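Local coordinates for programmed cell death 6-interacting protein (Homo sapiens, PDB 5WA1), which serves as a class E VPS adaptor in multivesicular body biogenesis, membrane repair and cytokinesis, represented here by its Bro1 domain with a bound CHMP4C peptide, at residues L161-A171 / V219-D227; A238-F249 / L266-A277. All blocks are in the same frame, centred on the assembly; numbering follows the deposited sequence.

Interaction 1: residues L161-A171 / V219-D227; sequences LDNDEGLKIAA and VFFLKATRD
Leu161-Ala171 and Val219-Asp227 lie side by side, the start of helix 164-191 running against the end of helix 202-226 at 158° with 9.7 Å between their axes. The backbones come closest at Ala171 and Val219. Leu167 is the central knob, set among Val219, Leu222, Lys223 and Arg226. With CG anti to its carbonyl carbon, chi1 -76°, it forks over the facing helix: CD2 meets Val219 CG1 at 3.8 Å and Leu222 CB, while CD1 rests on Arg226 CD. Beyond it, Leu161 CD1 touches Leu222 CD1 at 3.6 Å, and the methyls of Ala170 and Ala171 close on the two branches of Val219.

Charge gathers at the helix ends. Lys223 bends at chi2, bringing NZ into a salt bridge with Asp227 OD2 at 2.6 Å, on the syn side of that carboxylate; NZ also pairs with Asp164 OD1, modelled doubtfully close. Water 1 donates to Asp164 OD1 and Asp227 OD1 and accepts from Arg226 NH1 in the guanidinium plane. Arg226 extends across the loop, one guanidinium face over Asn163 CA and Asp164 N, with NH2 2.9 Å from Asp162 O. Asn163 caps helix 164-191 through OD1, receiving Gly166 N at 2.9 Å on a lone pair. Lys223, lying between two carboxylates, probably offsets their mutual repulsion, and its cation-pi contact with an aromatic side chain of the bound peptide ties this network to ligand binding.

Interaction 2: residues A238-F249 / L266-A277; sequences ANQAADYFGDAF and LAAKHCIMQANA
Ala238-Phe249 and Leu266-Ala277 form a close antiparallel helix pair, at 162° with only 7.6 Å between the axes. Small residues permit the approach, Ala238, Ala242 and Gly246 on one helix and Ala277 on the other. The CA atoms of Ala242 and His270 come within 4.6 Å. Packing is tight where Met273, bent at chi2 and chi3, enters the hole formed by Ala238, Ala241, Ala242 and Phe245. Its CE presses on Ala241 CB at 3.3 Å, closer than usual for two carbons, and also lies against Ala238 CA. Next along, Phe245 turns one ring face to Lys269, whose CB stands 3.6 Å from the ring centroid and nearly along the ring normal, a CH-pi contact. Leu266 CD2 meets the same ring at its edge, 3.7 Å from Phe245 CD1, while Leu266 CB packs against Phe249 CB.

Towards the more open flank the contact turns polar. His270 has CG anti to the backbone N, chi1 173°, which lays its imidazole across Gly246 CA. ND1 donates to Ala242 O at 2.8 Å, with the acceptor near the ring plane but the donor well above the carbonyl plane. Gly246 N reaches that oxygen from the opposite face, so two bonds grip it. Phe249 CE2 lies beside His270 CD2, the rings inclined at 41°. Further along, water 3 donates to Asn239 OD1 and Asp243 OD1 and is weakly bound by Gln274 NE2. Asn239 ND2 is hydrogen-bonded to Gly354 O, and Asp243 OD2 forms a salt bridge with Lys355.

Around the pair, helix 202-226 packs on Tyr244 and Phe245, and its Glu218 forms a salt bridge with Lys269 NZ. Helix 291-311 meets Cys271, Gln274 and Ala275, while Phe321 of helix 319-340 lies against Ala275 and Asn276.

In the fold
The two contacts follow one another along the Bro1 domain, their centres about 18 Å apart, and helix 231-252 comes after helix 202-226 by a short connection. Phe221 joins them: from the segment 219-227 of interaction 1 its ring reaches interaction 2, with CG 3.7 Å from Met273 CE and CD1 3.8 Å from Ala238 CB. Interaction 1 is the one beside the bound peptide, where Phe220 meets a peptide aromatic ring edge-to-face and Leu167 and Lys168 pack on an aromatic side chain. Interaction 2 is a buried helix pair packed against helix 202-226. Both of its segments, like 219-227, belong to the region that interacts with CHMP4 proteins.

Interaction 1: residues L161-A171 / V219-D227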
loop_
_atom_site.group_PDB
_atom_site.type_symbol
_atom_site.label_atom_id
_atom_site.label_comp_id
_atom_site.label_asym_id
_atom_site.label_seq_id
_atom_site.Cartn_x
_atom_site.Cartn_y
_atom_site.Cartn_z
ATOM N N LEU A 161 8.521 3.654 -13.107
ATOM C CA LEU A 161 9.597 3.574 -12.137
ATOM C C LEU A 161 10.966 3.780 -12.769
ATOM O O LEU A 161 11.973 3.732 -12.054
ATOM C CB LEU A 161 9.529 2.238 -11.407
ATOM C CG LEU A 161 8.174 2.007 -10.732
ATOM C CD1 LEU A 161 8.264 0.789 -9.855
ATOM C CD2 LEU A 161 7.731 3.231 -9.927
ATOM N N ASP A 162 11.020 4.003 -14.082
ATOM C CA ASP A 162 12.232 4.434 -14.766
ATOM C C ASP A 162 12.403 5.949 -14.697
ATOM O O ASP A 162 13.281 6.511 -15.359
ATOM C CB ASP A 162 12.197 3.950 -16.222
ATOM C CG ASP A 162 13.517 4.150 -16.951
ATOM O OD1 ASP A 162 14.512 3.488 -16.588
ATOM O OD2 ASP A 162 13.553 4.967 -17.900
ATOM N N ASN A 163 11.583 6.614 -13.897
ATOM C CA ASN A 163 11.609 8.058 -13.752
ATOM C C ASN A 163 11.581 8.400 -12.270
ATOM O O ASN A 163 10.827 7.795 -11.501
ATOM C CB ASN A 163 10.421 8.696 -14.479
ATOM C CG ASN A 163 10.285 10.162 -14.179
ATOM O OD1 ASN A 163 9.758 10.536 -13.138
ATOM N ND2 ASN A 163 10.768 11.006 -15.088
ATOM N N ASP A 164 12.396 9.382 -11.876
ATOM C CA ASP A 164 12.571 9.662 -10.453
ATOM C C ASP A 164 11.295 10.207 -9.831
ATOM O O ASP A 164 10.962 9.875 -8.688
ATOM C CB ASP A 164 13.725 10.640 -10.239
ATOM C CG ASP A 164 14.075 10.809 -8.772
ATOM O OD1 ASP A 164 14.679 9.876 -8.195
ATOM O OD2 ASP A 164 13.750 11.872 -8.200
ATOM N N GLU A 165 10.564 11.041 -10.570
ATOM C CA GLU A 165 9.308 11.577 -10.054
ATOM C C GLU A 165 8.259 10.479 -9.915
ATOM O O GLU A 165 7.509 10.454 -8.933
ATOM C CB GLU A 165 8.816 12.702 -10.969
ATOM C CG GLU A 165 7.766 13.603 -10.347
ATOM C CD GLU A 165 8.171 14.107 -8.974
ATOM O OE1 GLU A 165 7.569 13.650 -7.977
ATOM O OE2 GLU A 165 9.091 14.949 -8.890
ATOM N N GLY A 166 8.200 9.558 -10.881
ATOM C CA GLY A 166 7.321 8.404 -10.742
ATOM C C GLY A 166 7.667 7.553 -9.536
ATOM O O GLY A 166 6.781 7.086 -8.815
ATOM N N LEU A 167 8.963 7.336 -9.299
ATOM C CA LEU A 167 9.381 6.595 -8.111
ATOM C C LEU A 167 8.940 7.303 -6.835
ATOM O O LEU A 167 8.452 6.665 -5.893
ATOM C CB LEU A 167 10.903 6.404 -8.125
ATOM C CG LEU A 167 11.465 5.339 -9.073
ATOM C CD1 LEU A 167 12.964 5.569 -9.291
ATOM C CD2 LEU A 167 11.206 3.934 -8.535
ATOM N N LYS A 168 9.106 8.626 -6.789
ATOM C CA LYS A 168 8.733 9.379 -5.595
ATOM C C LYS A 168 7.223 9.366 -5.373
ATOM O O LYS A 168 6.761 9.253 -4.229
ATOM C CB LYS A 168 9.260 10.810 -5.707
ATOM C CG LYS A 168 9.141 11.643 -4.439
ATOM C CD LYS A 168 10.206 12.755 -4.386
ATOM C CE LYS A 168 10.178 13.645 -5.622
ATOM N NZ LYS A 168 11.046 14.869 -5.496
ATOM N N ILE A 169 6.436 9.474 -6.447
ATOM C CA ILE A 169 4.983 9.366 -6.313
ATOM C C ILE A 169 4.601 8.002 -5.743
ATOM O O ILE A 169 3.779 7.899 -4.823
ATOM C CB ILE A 169 4.296 9.622 -7.668
ATOM C CG1 ILE A 169 4.450 11.086 -8.073
ATOM C CG2 ILE A 169 2.820 9.198 -7.609
ATOM C CD1 ILE A 169 3.953 11.412 -9.477
ATOM N N ALA A 170 5.190 6.933 -6.285
ATOM C CA ALA A 170 4.861 5.594 -5.809
ATOM C C ALA A 170 5.268 5.407 -4.354
ATOM O O ALA A 170 4.513 4.828 -3.563
ATOM C CB ALA A 170 5.534 4.537 -6.692
ATOM N N ALA A 171 6.454 5.888 -3.978
ATOM C CA ALA A 171 6.902 5.744 -2.596
ATOM C C ALA A 171 5.955 6.453 -1.638
ATOM O O ALA A 171 5.596 5.907 -0.588
ATOM C CB ALA A 171 8.320 6.293 -2.440
ATOM N N VAL A 219 10.256 0.265 -3.764
ATOM C CA VAL A 219 10.485 1.464 -4.556
ATOM C C VAL A 219 11.781 2.140 -4.131
ATOM O O VAL A 219 12.531 2.654 -4.967
ATOM C CB VAL A 219 9.279 2.426 -4.442
ATOM C CG1 VAL A 219 9.622 3.774 -5.056
ATOM C CG2 VAL A 219 8.062 1.836 -5.135
ATOM N N PHE A 220 12.067 2.162 -2.826
ATOM C CA PHE A 220 13.336 2.734 -2.385
ATOM C C PHE A 220 14.521 1.914 -2.879
ATOM O O PHE A 220 15.579 2.478 -3.176
ATOM C CB PHE A 220 13.369 2.852 -0.863
ATOM C CG PHE A 220 12.756 4.123 -0.357
ATOM C CD1 PHE A 220 13.521 5.267 -0.223
ATOM C CD2 PHE A 220 11.411 4.179 -0.043
ATOM C CE1 PHE A 220 12.962 6.446 0.227
ATOM C CE2 PHE A 220 10.838 5.358 0.415
ATOM C CZ PHE A 220 11.618 6.496 0.549
ATOM N N PHE A 221 14.358 0.594 -2.980
ATOM C CA PHE A 221 15.405 -0.233 -3.570
ATOM C C PHE A 221 15.604 0.125 -5.039
ATOM O O PHE A 221 16.741 0.266 -5.508
ATOM C CB PHE A 221 15.052 -1.717 -3.387
ATOM C CG PHE A 221 15.735 -2.634 -4.361
ATOM C CD1 PHE A 221 17.027 -3.080 -4.126
ATOM C CD2 PHE A 221 15.088 -3.047 -5.515
ATOM C CE1 PHE A 221 17.663 -3.920 -5.037
ATOM C CE2 PHE A 221 15.712 -3.877 -6.427
ATOM C CZ PHE A 221 17.009 -4.314 -6.187
ATOM N N LEU A 222 14.505 0.303 -5.780
ATOM C CA LEU A 222 14.613 0.690 -7.185
ATOM C C LEU A 222 15.240 2.070 -7.331
ATOM O O LEU A 222 16.033 2.314 -8.253
ATOM C CB LEU A 222 13.234 0.647 -7.847
ATOM C CG LEU A 222 12.624 -0.755 -7.958
ATOM C CD1 LEU A 222 11.200 -0.670 -8.473
ATOM C CD2 LEU A 222 13.468 -1.631 -8.873
ATOM N N LYS A 223 14.906 2.984 -6.419
ATOM C CA LYS A 223 15.521 4.308 -6.420
ATOM C C LYS A 223 17.025 4.213 -6.182
ATOM O O LYS A 223 17.822 4.861 -6.870
ATOM C CB LYS A 223 14.857 5.175 -5.351
ATOM C CG LYS A 223 15.633 6.407 -4.932
ATOM C CD LYS A 223 15.534 7.484 -5.969
ATOM C CE LYS A 223 16.067 8.804 -5.446
ATOM N NZ LYS A 223 16.498 9.639 -6.587
ATOM N N ALA A 224 17.430 3.410 -5.196
ATOM C CA ALA A 224 18.853 3.265 -4.910
ATOM C C ALA A 224 19.595 2.660 -6.095
ATOM O O ALA A 224 20.705 3.098 -6.436
ATOM C CB ALA A 224 19.047 2.412 -3.657
ATOM N N THR A 225 18.994 1.660 -6.741
ATOM C CA THR A 225 19.626 1.040 -7.902
ATOM C C THR A 225 19.762 2.034 -9.040
ATOM O O THR A 225 20.802 2.093 -9.707
ATOM C CB THR A 225 18.818 -0.175 -8.361
ATOM O OG1 THR A 225 18.771 -1.138 -7.306
ATOM C CG2 THR A 225 19.472 -0.815 -9.575
ATOM N N ARG A 226 18.720 2.835 -9.266
ATOM C CA ARG A 226 18.722 3.777 -10.375
ATOM C C ARG A 226 19.769 4.868 -10.174
ATOM O O ARG A 226 20.466 5.252 -11.119
ATOM C CB ARG A 226 17.320 4.376 -10.526
ATOM C CG ARG A 226 17.163 5.300 -11.709
ATOM C CD ARG A 226 15.699 5.610 -11.966
ATOM N NE ARG A 226 15.532 6.338 -13.218
ATOM C CZ ARG A 226 15.636 7.658 -13.336
ATOM N NH1 ARG A 226 15.912 8.406 -12.275
ATOM N NH2 ARG A 226 15.475 8.228 -14.519
ATOM N N ASP A 227 19.900 5.366 -8.943
ATOM C CA ASP A 227 20.885 6.375 -8.582
ATOM C C ASP A 227 22.290 5.807 -8.408
ATOM O O ASP A 227 23.204 6.564 -8.060
ATOM C CB ASP A 227 20.458 7.081 -7.293
ATOM C CG ASP A 227 19.257 7.993 -7.493
ATOM O OD1 ASP A 227 18.637 7.950 -8.577
ATOM O OD2 ASP A 227 18.945 8.767 -6.564
HETATM O O HOH W 1 16.159 8.076 -9.266
HETATM O O HOH W 2 13.872 10.845 -14.659
#

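Interaction 2: residues A238-F249 / L266-A277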
loop_
_atom_site.group_PDB
_atom_site.type_symbol
_atom_site.label_atom_id
_atom_site.label_comp_id
_atom_site.label_asym_id
_atom_site.label_seq_id
_atom_site.Cartn_x
_atom_site.Cartn_y
_atom_site.Cartn_z
ATOM N N ALA A 238 17.224 -4.162 -0.140
ATOM C CA ALA A 238 16.594 -5.366 -0.667
ATOM C C ALA A 238 16.292 -6.361 0.440
ATOM O O ALA A 238 15.221 -6.980 0.456
ATOM C CB ALA A 238 17.492 -6.013 -1.732
ATOM N N ASN A 239 17.232 -6.545 1.367
ATOM C CA ASN A 239 17.023 -7.519 2.433
ATOM C C ASN A 239 15.826 -7.126 3.291
ATOM O O ASN A 239 15.025 -7.979 3.699
ATOM C CB ASN A 239 18.285 -7.633 3.284
ATOM C CG ASN A 239 18.362 -8.945 4.037
ATOM O OD1 ASN A 239 17.844 -9.967 3.583
ATOM N ND2 ASN A 239 18.992 -8.920 5.199
ATOM N N GLN A 240 15.684 -5.831 3.565
ATOM C CA GLN A 240 14.536 -5.367 4.336
ATOM C C GLN A 240 13.232 -5.569 3.570
ATOM O O GLN A 240 12.212 -5.936 4.163
ATOM C CB GLN A 240 14.717 -3.896 4.707
ATOM C CG GLN A 240 13.522 -3.332 5.466
ATOM C CD GLN A 240 13.279 -4.057 6.766
ATOM O OE1 GLN A 240 14.133 -4.062 7.649
ATOM N NE2 GLN A 240 12.110 -4.679 6.893
ATOM N N ALA A 241 13.237 -5.305 2.264
ATOM C CA ALA A 241 12.045 -5.566 1.465
ATOM C C ALA A 241 11.678 -7.042 1.498
ATOM O O ALA A 241 10.494 -7.400 1.539
ATOM C CB ALA A 241 12.267 -5.099 0.028
ATOM N N ALA A 242 12.687 -7.915 1.493
ATOM C CA ALA A 242 12.433 -9.346 1.599
ATOM C C ALA A 242 11.706 -9.676 2.890
ATOM O O ALA A 242 10.759 -10.469 2.889
ATOM C CB ALA A 242 13.762 -10.125 1.504
ATOM N N ASP A 243 12.124 -9.062 4.004
ATOM C CA ASP A 243 11.442 -9.285 5.276
ATOM C C ASP A 243 9.976 -8.863 5.211
ATOM O O ASP A 243 9.099 -9.562 5.739
ATOM C CB ASP A 243 12.148 -8.526 6.398
ATOM C CG ASP A 243 13.173 -9.367 7.109
ATOM O OD1 ASP A 243 13.602 -10.390 6.534
ATOM O OD2 ASP A 243 13.545 -9.006 8.243
ATOM N N TYR A 244 9.691 -7.720 4.576
ATOM C CA TYR A 244 8.305 -7.246 4.495
ATOM C C TYR A 244 7.459 -8.155 3.618
ATOM O O TYR A 244 6.322 -8.485 3.969
ATOM C CB TYR A 244 8.253 -5.821 3.933
ATOM C CG TYR A 244 8.727 -4.735 4.846
ATOM C CD1 TYR A 244 8.433 -4.754 6.207
ATOM C CD2 TYR A 244 9.444 -3.658 4.336
ATOM C CE1 TYR A 244 8.854 -3.725 7.041
ATOM C CE2 TYR A 244 9.872 -2.632 5.161
ATOM C CZ TYR A 244 9.575 -2.666 6.502
ATOM O OH TYR A 244 10.001 -1.634 7.308
ATOM N N PHE A 245 7.969 -8.512 2.432
ATOM C CA PHE A 245 7.226 -9.433 1.574
ATOM C C PHE A 245 7.030 -10.782 2.243
ATOM O O PHE A 245 5.965 -11.404 2.102
ATOM C CB PHE A 245 7.935 -9.610 0.232
ATOM C CG PHE A 245 7.724 -8.457 -0.704
ATOM C CD1 PHE A 245 6.460 -8.162 -1.184
ATOM C CD2 PHE A 245 8.784 -7.667 -1.098
ATOM C CE1 PHE A 245 6.261 -7.084 -2.044
ATOM C CE2 PHE A 245 8.605 -6.612 -1.963
ATOM C CZ PHE A 245 7.333 -6.312 -2.437
ATOM N N GLY A 246 8.043 -11.251 2.977
ATOM C CA GLY A 246 7.919 -12.534 3.657
ATOM C C GLY A 246 6.851 -12.518 4.732
ATOM O O GLY A 246 6.028 -13.434 4.826
ATOM N N ASP A 247 6.855 -11.471 5.563
ATOM C CA ASP A 247 5.819 -11.318 6.580
ATOM C C ASP A 247 4.436 -11.246 5.944
ATOM O O ASP A 247 3.480 -11.839 6.452
ATOM C CB ASP A 247 6.080 -10.062 7.418
ATOM C CG ASP A 247 7.230 -10.229 8.401
ATOM O OD1 ASP A 247 7.695 -11.369 8.604
ATOM O OD2 ASP A 247 7.659 -9.214 8.984
ATOM N N ALA A 248 4.317 -10.530 4.824
ATOM C CA ALA A 248 3.026 -10.400 4.157
ATOM C C ALA A 248 2.526 -11.740 3.628
ATOM O O ALA A 248 1.357 -12.098 3.829
ATOM C CB ALA A 248 3.124 -9.379 3.030
ATOM N N PHE A 249 3.383 -12.497 2.926
ATOM C CA PHE A 249 2.894 -13.752 2.362
ATOM C C PHE A 249 2.574 -14.759 3.463
ATOM O O PHE A 249 1.634 -15.549 3.322
ATOM C CB PHE A 249 3.888 -14.282 1.311
ATOM C CG PHE A 249 4.782 -15.394 1.777
ATOM C CD1 PHE A 249 4.349 -16.709 1.769
ATOM C CD2 PHE A 249 6.095 -15.131 2.141
ATOM C CE1 PHE A 249 5.180 -17.738 2.178
ATOM C CE2 PHE A 249 6.948 -16.159 2.546
ATOM C CZ PHE A 249 6.488 -17.462 2.565
ATOM N N LEU A 266 3.552 -12.195 -3.770
ATOM C CA LEU A 266 4.294 -11.931 -2.539
ATOM C C LEU A 266 5.420 -12.942 -2.344
ATOM O O LEU A 266 6.534 -12.577 -1.958
ATOM C CB LEU A 266 3.350 -11.978 -1.339
ATOM C CG LEU A 266 2.295 -10.870 -1.283
ATOM C CD1 LEU A 266 1.377 -11.099 -0.066
ATOM C CD2 LEU A 266 2.973 -9.517 -1.236
ATOM N N ALA A 267 5.120 -14.228 -2.549
ATOM C CA ALA A 267 6.144 -15.267 -2.432
ATOM C C ALA A 267 7.290 -15.024 -3.414
ATOM O O ALA A 267 8.473 -15.116 -3.049
ATOM C CB ALA A 267 5.515 -16.639 -2.659
ATOM N N ALA A 268 6.960 -14.698 -4.665
ATOM C CA ALA A 268 7.993 -14.427 -5.655
ATOM C C ALA A 268 8.842 -13.225 -5.251
ATOM O O ALA A 268 10.075 -13.279 -5.301
ATOM C CB ALA A 268 7.363 -14.203 -7.028
ATOM N N LYS A 269 8.192 -12.135 -4.828
ATOM C CA LYS A 269 8.923 -10.925 -4.463
ATOM C C LYS A 269 9.798 -11.135 -3.232
ATOM O O LYS A 269 10.881 -10.549 -3.141
ATOM C CB LYS A 269 7.946 -9.766 -4.226
ATOM C CG LYS A 269 7.356 -9.163 -5.496
ATOM C CD LYS A 269 8.150 -7.980 -5.990
ATOM C CE LYS A 269 7.480 -7.334 -7.202
ATOM N NZ LYS A 269 6.503 -6.300 -6.779
ATOM N N HIS A 270 9.353 -11.952 -2.281
ATOM C CA HIS A 270 10.202 -12.330 -1.152
ATOM C C HIS A 270 11.508 -12.963 -1.641
ATOM O O HIS A 270 12.606 -12.556 -1.233
ATOM C CB HIS A 270 9.422 -13.283 -0.244
ATOM C CG HIS A 270 10.228 -13.879 0.873
ATOM N ND1 HIS A 270 10.801 -13.120 1.874
ATOM C CD2 HIS A 270 10.531 -15.168 1.160
ATOM C CE1 HIS A 270 11.425 -13.915 2.725
ATOM N NE2 HIS A 270 11.280 -15.162 2.313
ATOM N N CYS A 271 11.410 -13.914 -2.569
ATOM C CA CYS A 271 12.612 -14.574 -3.079
ATOM C C CYS A 271 13.413 -13.668 -4.007
ATOM O O CYS A 271 14.652 -13.724 -4.009
ATOM C CB CYS A 271 12.234 -15.870 -3.793
ATOM S SG CYS A 271 11.495 -17.116 -2.723
ATOM N N ILE A 272 12.742 -12.854 -4.832
ATOM C CA ILE A 272 13.468 -11.943 -5.711
ATOM C C ILE A 272 14.246 -10.932 -4.889
ATOM O O ILE A 272 15.375 -10.567 -5.236
ATOM C CB ILE A 272 12.516 -11.242 -6.700
ATOM C CG1 ILE A 272 12.006 -12.227 -7.749
ATOM C CG2 ILE A 272 13.217 -10.044 -7.384
ATOM C CD1 ILE A 272 10.748 -11.736 -8.480
ATOM N N MET A 273 13.667 -10.468 -3.805
ATOM C CA MET A 273 14.360 -9.511 -3.002
ATOM C C MET A 273 15.542 -10.155 -2.292
ATOM O O MET A 273 16.569 -9.562 -2.206
ATOM C CB MET A 273 13.427 -8.781 -2.070
ATOM C CG MET A 273 12.474 -7.814 -2.738
ATOM S SD MET A 273 13.174 -6.630 -3.886
ATOM C CE MET A 273 13.977 -5.525 -2.800
ATOM N N GLN A 274 15.384 -11.358 -1.768
ATOM C CA GLN A 274 16.530 -12.037 -1.165
ATOM C C GLN A 274 17.651 -12.219 -2.181
ATOM O O GLN A 274 18.823 -12.018 -1.857
ATOM C CB GLN A 274 16.118 -13.390 -0.579
ATOM C CG GLN A 274 15.253 -13.286 0.682
ATOM C CD GLN A 274 15.177 -14.592 1.456
ATOM O OE1 GLN A 274 15.356 -15.673 0.895
ATOM N NE2 GLN A 274 14.924 -14.493 2.755
ATOM N N ALA A 275 17.305 -12.580 -3.419
ATOM C CA ALA A 275 18.302 -12.723 -4.478
ATOM C C ALA A 275 18.975 -11.391 -4.809
ATOM O O ALA A 275 20.185 -11.347 -5.069
ATOM C CB ALA A 275 17.645 -13.320 -5.725
ATOM N N ASN A 276 18.213 -10.295 -4.821
ATOM C CA ASN A 276 18.818 -8.986 -5.033
ATOM C C ASN A 276 19.788 -8.640 -3.915
ATOM O O ASN A 276 20.853 -8.064 -4.166
ATOM C CB ASN A 276 17.743 -7.898 -5.121
ATOM C CG ASN A 276 17.073 -7.856 -6.458
ATOM O OD1 ASN A 276 15.853 -7.952 -6.559
ATOM N ND2 ASN A 276 17.858 -7.671 -7.491
ATOM N N ALA A 277 19.427 -8.968 -2.675
ATOM C CA ALA A 277 20.331 -8.717 -1.559
ATOM C C ALA A 277 21.634 -9.504 -1.728
ATOM O O ALA A 277 22.729 -8.964 -1.540
ATOM C CB ALA A 277 19.644 -9.098 -0.246
HETATM O O HOH W 3 15.392 -11.483 4.285
#